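Local coordinates for DUF1780 domain-containing protein (Pseudomonas aeruginosa, PDB 1Y0K) that is of unknown function but belongs to a family of putative endonucleases placed in the PD-(D/E)XK clan, at residues G188-E191 against F192-A195; R132-H136 against G137-L141; R36-A40 against L41-Y45. All coordinates share one frame; numbering follows the deposited sequence.

Contact 1: G188-E191 against F192-A195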
loop_
_atom_site.group_PDB
_atom_site.type_symbol
_atom_site.label_atom_id
_atom_site.label_comp_id
_atom_site.label_asym_id
_atom_site.label_seq_id
_atom_site.Cartn_x
_atom_site.Cartn_y
_atom_site.Cartn_z
ATOM N N GLY A 188 4.268 13.350 13.249
ATOM C CA GLY A 188 4.541 14.281 12.148
ATOM C C GLY A 188 3.882 13.967 10.813
ATOM O O GLY A 188 3.902 14.793 9.900
ATOM N N ALA A 189 3.296 12.777 10.699
ATOM C CA ALA A 189 2.628 12.346 9.471
ATOM C C ALA A 189 1.371 13.176 9.223
ATOM O O ALA A 189 0.761 13.666 10.177
ATOM C CB ALA A 189 2.284 10.857 9.546
ATOM N N PRO A 190 1.004 13.371 7.941
ATOM C CA PRO A 190 -0.256 14.027 7.598
ATOM C C PRO A 190 -1.425 13.530 8.434
ATOM O O PRO A 190 -1.518 12.338 8.742
ATOM C CB PRO A 190 -0.455 13.623 6.141
ATOM C CG PRO A 190 0.922 13.559 5.605
ATOM C CD PRO A 190 1.772 13.017 6.728
ATOM N N GLU A 191 -2.320 14.441 8.794
ATOM C CA GLU A 191 -3.429 14.090 9.667
ATOM C C GLU A 191 -4.330 12.991 9.091
ATOM O O GLU A 191 -4.841 12.160 9.850
ATOM C CB GLU A 191 -4.230 15.342 10.020
ATOM C CG GLU A 191 -5.343 15.113 11.014
ATOM C CD GLU A 191 -6.406 16.179 10.909
ATOM O OE1 GLU A 191 -6.682 16.622 9.772
ATOM O OE2 GLU A 191 -6.966 16.572 11.954
ATOM N N PHE A 192 -4.504 12.961 7.766
ATOM C CA PHE A 192 -5.346 11.938 7.142
ATOM C C PHE A 192 -4.816 10.518 7.352
ATOM O O PHE A 192 -5.590 9.571 7.424
ATOM C CB PHE A 192 -5.672 12.233 5.662
ATOM C CG PHE A 192 -4.505 12.074 4.713
ATOM C CD1 PHE A 192 -4.192 10.826 4.165
ATOM C CD2 PHE A 192 -3.743 13.181 4.336
ATOM C CE1 PHE A 192 -3.112 10.678 3.281
ATOM C CE2 PHE A 192 -2.663 13.046 3.440
ATOM C CZ PHE A 192 -2.347 11.793 2.918
ATOM N N LEU A 193 -3.501 10.378 7.478
ATOM C CA LEU A 193 -2.919 9.089 7.847
ATOM C C LEU A 193 -3.211 8.736 9.309
ATOM O O LEU A 193 -3.700 7.652 9.610
ATOM C CB LEU A 193 -1.410 9.075 7.565
ATOM C CG LEU A 193 -1.053 9.110 6.075
ATOM C CD1 LEU A 193 0.454 9.252 5.883
ATOM C CD2 LEU A 193 -1.581 7.861 5.351
ATOM N N ARG A 194 -2.923 9.673 10.210
ATOM C CA ARG A 194 -3.118 9.450 11.638
ATOM C C ARG A 194 -4.572 9.155 11.989
ATOM O O ARG A 194 -4.854 8.299 12.832
ATOM C CB ARG A 194 -2.571 10.635 12.432
ATOM C CG ARG A 194 -1.040 10.581 12.495
ATOM C CD ARG A 194 -0.436 11.646 13.391
ATOM N NE ARG A 194 -0.649 12.977 12.835
ATOM C CZ ARG A 194 -1.551 13.840 13.298
ATOM N NH1 ARG A 194 -2.314 13.512 14.337
ATOM N NH2 ARG A 194 -1.689 15.025 12.725
ATOM N N ALA A 195 -5.480 9.834 11.289
ATOM C CA ALA A 195 -6.926 9.672 11.484
ATOM C C ALA A 195 -7.442 8.267 11.173
ATOM O O ALA A 195 -8.502 7.866 11.658
ATOM C CB ALA A 195 -7.678 10.689 10.645
#
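Arg194 reaches back along the first helical turn and sets the edge of its guanidinium against the carbonyl of Ala189. The NE-H points almost straight at Ala189 O, 3.1 Å from Arg194 NE, with that oxygen lying in the guanidinium plane. A bend at chi3 (-67°) brings the group round and puts one of its faces over Glu191 CA, 3.6 Å from Arg194 NH2. The two long side chains cross at about a right angle, yet their charged ends do not meet: Glu191 OE2 and Arg194 NH2 stay 5.6 Å apart. Pro190 and Leu193 run side by side in the same direction, CD of the proline 4.1 Å from CD1 of the leucine. Phe192 holds CG between its backbone N and carbonyl carbon (chi1 71°), which swings the ring back toward the proline and brings CE2 within 3.5 Å of Pro190 CB. Leu193 continues onto Val182 and Ser173 of the sheet, and Phe192 onto Phe67. Ala195 N bonds Glu191 O at 2.8 Å, and weaker bonds run to Pro190 O. This is the N-terminal turn of a short helix, with proline at the N-cap, laid on a mixed beta sheet.

Contact 2: R132-H136 against G137-L141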
loop_
_atom_site.group_PDB
_atom_site.type_symbol
_atom_site.label_atom_id
_atom_site.label_comp_id
_atom_site.label_asym_id
_atom_site.label_seq_id
_atom_site.Cartn_x
_atom_site.Cartn_y
_atom_site.Cartn_z
ATOM N N ARG A 132 22.799 6.004 1.554
ATOM C CA ARG A 132 22.811 7.312 0.893
ATOM C C ARG A 132 22.621 8.491 1.862
ATOM O O ARG A 132 22.738 9.652 1.467
ATOM C CB ARG A 132 21.752 7.359 -0.208
ATOM C CG ARG A 132 22.074 6.499 -1.430
ATOM C CD ARG A 132 20.839 6.240 -2.270
ATOM N NE ARG A 132 20.241 7.469 -2.785
ATOM C CZ ARG A 132 19.060 7.540 -3.393
ATOM N NH1 ARG A 132 18.323 6.446 -3.568
ATOM N NH2 ARG A 132 18.603 8.711 -3.814
ATOM N N GLY A 133 22.329 8.195 3.124
ATOM C CA GLY A 133 22.103 9.243 4.117
ATOM C C GLY A 133 20.751 9.914 3.946
ATOM O O GLY A 133 20.582 11.094 4.263
ATOM N N ILE A 134 19.787 9.161 3.425
ATOM C CA ILE A 134 18.408 9.649 3.271
ATOM C C ILE A 134 17.666 9.585 4.605
ATOM O O ILE A 134 17.841 8.624 5.372
ATOM C CB ILE A 134 17.661 8.854 2.159
ATOM C CG1 ILE A 134 18.103 9.358 0.788
ATOM C CG2 ILE A 134 16.112 8.980 2.300
ATOM C CD1 ILE A 134 18.068 8.345 -0.289
ATOM N N ASP A 135 16.832 10.601 4.879
ATOM C CA ASP A 135 16.056 10.643 6.117
ATOM C C ASP A 135 14.786 9.801 5.949
ATOM O O ASP A 135 13.787 10.270 5.390
ATOM C CB ASP A 135 15.685 12.088 6.511
ATOM C CG ASP A 135 15.036 12.184 7.906
ATOM O OD1 ASP A 135 14.710 11.141 8.514
ATOM O OD2 ASP A 135 14.838 13.322 8.400
ATOM N N HIS A 136 14.844 8.565 6.436
ATOM C CA HIS A 136 13.695 7.649 6.385
ATOM C C HIS A 136 12.462 8.308 7.005
ATOM O O HIS A 136 11.327 8.047 6.588
ATOM C CB HIS A 136 13.987 6.352 7.144
ATOM C CG HIS A 136 15.211 5.624 6.682
ATOM N ND1 HIS A 136 16.481 6.141 6.826
ATOM C CD2 HIS A 136 15.365 4.396 6.127
ATOM C CE1 HIS A 136 17.362 5.282 6.340
ATOM N NE2 HIS A 136 16.713 4.213 5.912
ATOM N N GLY A 137 12.695 9.155 8.008
ATOM C CA GLY A 137 11.620 9.768 8.784
ATOM C C GLY A 137 10.779 10.824 8.090
ATOM O O GLY A 137 9.839 11.355 8.692
ATOM N N GLU A 138 11.095 11.134 6.835
ATOM C CA GLU A 138 10.281 12.074 6.059
ATOM C C GLU A 138 9.440 11.342 5.010
ATOM O O GLU A 138 8.722 11.974 4.227
ATOM C CB GLU A 138 11.153 13.156 5.393
ATOM C CG GLU A 138 11.758 14.161 6.394
ATOM C CD GLU A 138 10.717 15.040 7.091
ATOM O OE1 GLU A 138 9.693 15.387 6.471
ATOM O OE2 GLU A 138 10.928 15.396 8.274
ATOM N N LEU A 139 9.525 10.012 5.017
ATOM C CA LEU A 139 8.900 9.199 3.973
ATOM C C LEU A 139 7.668 8.457 4.476
ATOM O O LEU A 139 7.692 7.827 5.537
ATOM C CB LEU A 139 9.911 8.196 3.390
ATOM C CG LEU A 139 11.185 8.764 2.739
ATOM C CD1 LEU A 139 12.075 7.637 2.209
ATOM C CD2 LEU A 139 10.863 9.763 1.624
ATOM N N ASP A 140 6.604 8.546 3.692
ATOM C CA ASP A 140 5.361 7.818 3.941
ATOM C C ASP A 140 5.269 6.649 2.972
ATOM O O ASP A 140 4.949 6.824 1.795
ATOM C CB ASP A 140 4.185 8.768 3.749
ATOM C CG ASP A 140 4.300 10.007 4.632
ATOM O OD1 ASP A 140 4.395 9.839 5.866
ATOM O OD2 ASP A 140 4.286 11.141 4.098
ATOM N N LEU A 141 5.589 5.456 3.455
ATOM C CA LEU A 141 5.631 4.289 2.582
ATOM C C LEU A 141 4.218 3.823 2.257
ATOM O O LEU A 141 3.349 3.803 3.130
ATOM C CB LEU A 141 6.441 3.155 3.224
ATOM C CG LEU A 141 7.978 3.240 3.090
ATOM C CD1 LEU A 141 8.413 2.633 1.793
ATOM C CD2 LEU A 141 8.547 4.670 3.204
#
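Asp135 and Gly137 make the closest side-chain contact, an Asx turn: Asp135 OD1 accepts the glycine N-H, 2.9 Å from Gly137 N. The bond is bent, 135° at the hydrogen, and comes in from above the carboxylate plane. With CG opposite the backbone N (chi1 -172°), the carboxylate folds forward over the next residues. Two backbone bonds tighten the same turn, Glu138 N to Asp135 O at 3.2 Å and Leu139 N to His136 O at 3.1 Å. On the inner side Leu139 turns its CB toward His136 O, 3.5 Å away, while its CD1 meets Ile134 CG2 more distantly, at 4.3 Å; Pro57 touches both side chains. His136 bonds through NE2 to Ala126 O of helix 119-132 and meets the ring of Trp169.

The outer side is looser. Exposed Asp135 and Glu138 have their carboxylate planes 75° apart, and the nearest approach of their side chains is Asp135 OD2 to Glu138 CG, 3.8 Å. Their acidic ends are close, Asp135 OD2 to Glu138 OE2 being 4.4 Å. A long, weak ion pair from Glu138 to Arg170 may offset this in part. A short 3-10 turn thus leads into strand 140-146, held by main-chain N-H groups and one aspartate. The two neighbouring carboxylates would slightly disfavour each other's charge, which may raise the pKa of one.

Contact 3: R36-A40 against L41-Y45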
loop_
_atom_site.group_PDB
_atom_site.type_symbol
_atom_site.label_atom_id
_atom_site.label_comp_id
_atom_site.label_asym_id
_atom_site.label_seq_id
_atom_site.Cartn_x
_atom_site.Cartn_y
_atom_site.Cartn_z
ATOM N N ARG A 36 -5.940 5.568 -5.503
ATOM C CA ARG A 36 -6.743 4.439 -4.986
ATOM C C ARG A 36 -6.749 4.431 -3.456
ATOM O O ARG A 36 -7.780 4.183 -2.820
ATOM C CB ARG A 36 -6.220 3.095 -5.518
ATOM C CG ARG A 36 -6.278 2.900 -7.068
ATOM C CD ARG A 36 -7.701 3.054 -7.697
ATOM N NE ARG A 36 -8.216 4.427 -7.815
ATOM C CZ ARG A 36 -7.762 5.367 -8.650
ATOM N NH1 ARG A 36 -8.333 6.569 -8.673
ATOM N NH2 ARG A 36 -6.729 5.137 -9.451
ATOM N N PHE A 37 -5.590 4.714 -2.868
ATOM C CA PHE A 37 -5.446 4.767 -1.406
ATOM C C PHE A 37 -6.274 5.906 -0.809
ATOM O O PHE A 37 -7.009 5.709 0.164
ATOM C CB PHE A 37 -3.951 4.921 -1.075
ATOM C CG PHE A 37 -3.640 5.072 0.386
ATOM C CD1 PHE A 37 -3.964 4.068 1.294
ATOM C CD2 PHE A 37 -2.950 6.194 0.841
ATOM C CE1 PHE A 37 -3.638 4.192 2.637
ATOM C CE2 PHE A 37 -2.624 6.337 2.188
ATOM C CZ PHE A 37 -2.967 5.318 3.092
ATOM N N LEU A 38 -6.174 7.096 -1.393
ATOM C CA LEU A 38 -6.936 8.249 -0.901
ATOM C C LEU A 38 -8.445 7.999 -1.036
ATOM O O LEU A 38 -9.218 8.354 -0.145
ATOM C CB LEU A 38 -6.517 9.537 -1.634
ATOM C CG LEU A 38 -5.069 9.996 -1.388
ATOM C CD1 LEU A 38 -4.737 11.165 -2.309
ATOM C CD2 LEU A 38 -4.812 10.350 0.073
ATOM N N GLU A 39 -8.848 7.386 -2.153
ATOM C CA GLU A 39 -10.245 6.986 -2.348
ATOM C C GLU A 39 -10.715 5.992 -1.288
ATOM O O GLU A 39 -11.823 6.115 -0.777
ATOM C CB GLU A 39 -10.469 6.443 -3.758
ATOM C CG GLU A 39 -10.357 7.536 -4.794
ATOM C CD GLU A 39 -10.356 6.998 -6.201
ATOM O OE1 GLU A 39 -10.438 5.763 -6.369
ATOM O OE2 GLU A 39 -10.257 7.818 -7.137
ATOM N N ALA A 40 -9.856 5.040 -0.933
ATOM C CA ALA A 40 -10.151 4.088 0.143
ATOM C C ALA A 40 -10.413 4.786 1.471
ATOM O O ALA A 40 -11.276 4.362 2.239
ATOM C CB ALA A 40 -9.020 3.089 0.296
ATOM N N LEU A 41 -9.670 5.859 1.729
ATOM C CA LEU A 41 -9.772 6.578 2.993
ATOM C C LEU A 41 -10.754 7.733 2.943
ATOM O O LEU A 41 -10.897 8.453 3.935
ATOM C CB LEU A 41 -8.403 7.104 3.432
ATOM C CG LEU A 41 -7.287 6.071 3.594
ATOM C CD1 LEU A 41 -6.078 6.735 4.242
ATOM C CD2 LEU A 41 -7.761 4.912 4.427
ATOM N N ASN A 42 -11.407 7.904 1.794
ATOM C CA ASN A 42 -12.343 9.003 1.578
ATOM C C ASN A 42 -11.682 10.360 1.856
ATOM O O ASN A 42 -12.236 11.217 2.552
ATOM C CB ASN A 42 -13.609 8.788 2.426
ATOM C CG ASN A 42 -14.781 9.621 1.958
ATOM O OD1 ASN A 42 -14.853 10.024 0.799
ATOM N ND2 ASN A 42 -15.719 9.873 2.863
ATOM N N VAL A 43 -10.477 10.534 1.317
ATOM C CA VAL A 43 -9.729 11.772 1.457
ATOM C C VAL A 43 -9.866 12.514 0.129
ATOM O O VAL A 43 -9.431 12.011 -0.912
ATOM C CB VAL A 43 -8.229 11.497 1.783
ATOM C CG1 VAL A 43 -7.409 12.780 1.709
ATOM C CG2 VAL A 43 -8.087 10.830 3.150
ATOM N N PRO A 44 -10.500 13.700 0.152
ATOM C CA PRO A 44 -10.697 14.477 -1.083
ATOM C C PRO A 44 -9.393 14.933 -1.736
ATOM O O PRO A 44 -8.416 15.245 -1.051
ATOM C CB PRO A 44 -11.503 15.695 -0.624
ATOM C CG PRO A 44 -11.332 15.752 0.860
ATOM C CD PRO A 44 -11.071 14.366 1.338
ATOM N N TYR A 45 -9.386 14.976 -3.064
ATOM C CA TYR A 45 -8.229 15.466 -3.793
ATOM C C TYR A 45 -8.646 16.066 -5.126
ATOM O O TYR A 45 -9.703 15.732 -5.671
ATOM C CB TYR A 45 -7.209 14.337 -4.012
ATOM C CG TYR A 45 -7.691 13.171 -4.856
ATOM C CD1 TYR A 45 -7.564 13.197 -6.244
ATOM C CD2 TYR A 45 -8.244 12.029 -4.264
ATOM C CE1 TYR A 45 -7.982 12.134 -7.024
ATOM C CE2 TYR A 45 -8.676 10.953 -5.043
ATOM C CZ TYR A 45 -8.542 11.017 -6.422
ATOM O OH TYR A 45 -8.947 9.966 -7.208
#
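Glu39 and Tyr45 form the main polar link across the end of the helix. The phenol is the donor, with Tyr45 OH only 2.5 Å from Glu39 OE2, which it meets on the anti side, somewhat out of the carboxylate plane. Carboxylate and ring planes are 20° apart, and Glu39 CG sits in plane at the ring edge. Arg36 takes the same carboxylate side-on in a salt bridge held by two bonds, NE to Glu39 OE1 at 3.0 Å and NH1 to Glu39 OE2 at 2.8 Å. Both oxygens lie close to the guanidinium plane, but the nitrogens come from above the carboxylate plane. NH1 and the phenol reach OE2 from the same face, and Arg36 also makes a cation-pi contact with Trp32.

Apolar contacts line another side of the helix. Leu41 sets CD1 over a face of the Phe37 ring, a CH-pi contact 4.0 Å from the centroid. Phe37 presents this face with its CG opposite the backbone N (chi1 177°). Leu38 touches both Val43 and Tyr45, its CD2 3.9 Å from Val43 CG1 and its CB 4.0 Å from Tyr45 CD2; Phe62 of the sheet touches all three.

In the backbone, the nearly straight bond from Val43 N to Leu38 O (2.9 Å) completes a Schellman motif, together with Asn42 N to Glu39 O. Asn42 takes the positive phi (55°) that ends the helix. With a guanidinium and a phenol both donating to it, Glu39 is probably stabilised as the anion, tying the outgoing chain to the last helical turn.

Contact 1 sits between the other two. Its centre is about 13 Å from that of contact 3 and about 16 Å from that of contact 2, whereas contacts 2 and 3 have centres about 23 Å apart and nearest atoms about 6 Å apart. Toward contact 3, Phe192 CE1 packs on Leu38 CD2 at 3.6 Å and Leu193 CD2 on Phe37 CE2 at 3.7 Å, so helix 191-194 wedges against the end of helix 26-40. Toward contact 2, Leu193 CD1 only packs, 4.0 Å from OD1 of Asp140, whose carboxylate is bonded to Arg170, Gly66 and Ser171. No ligand or catalytic site is established here, so none can be related to these contacts.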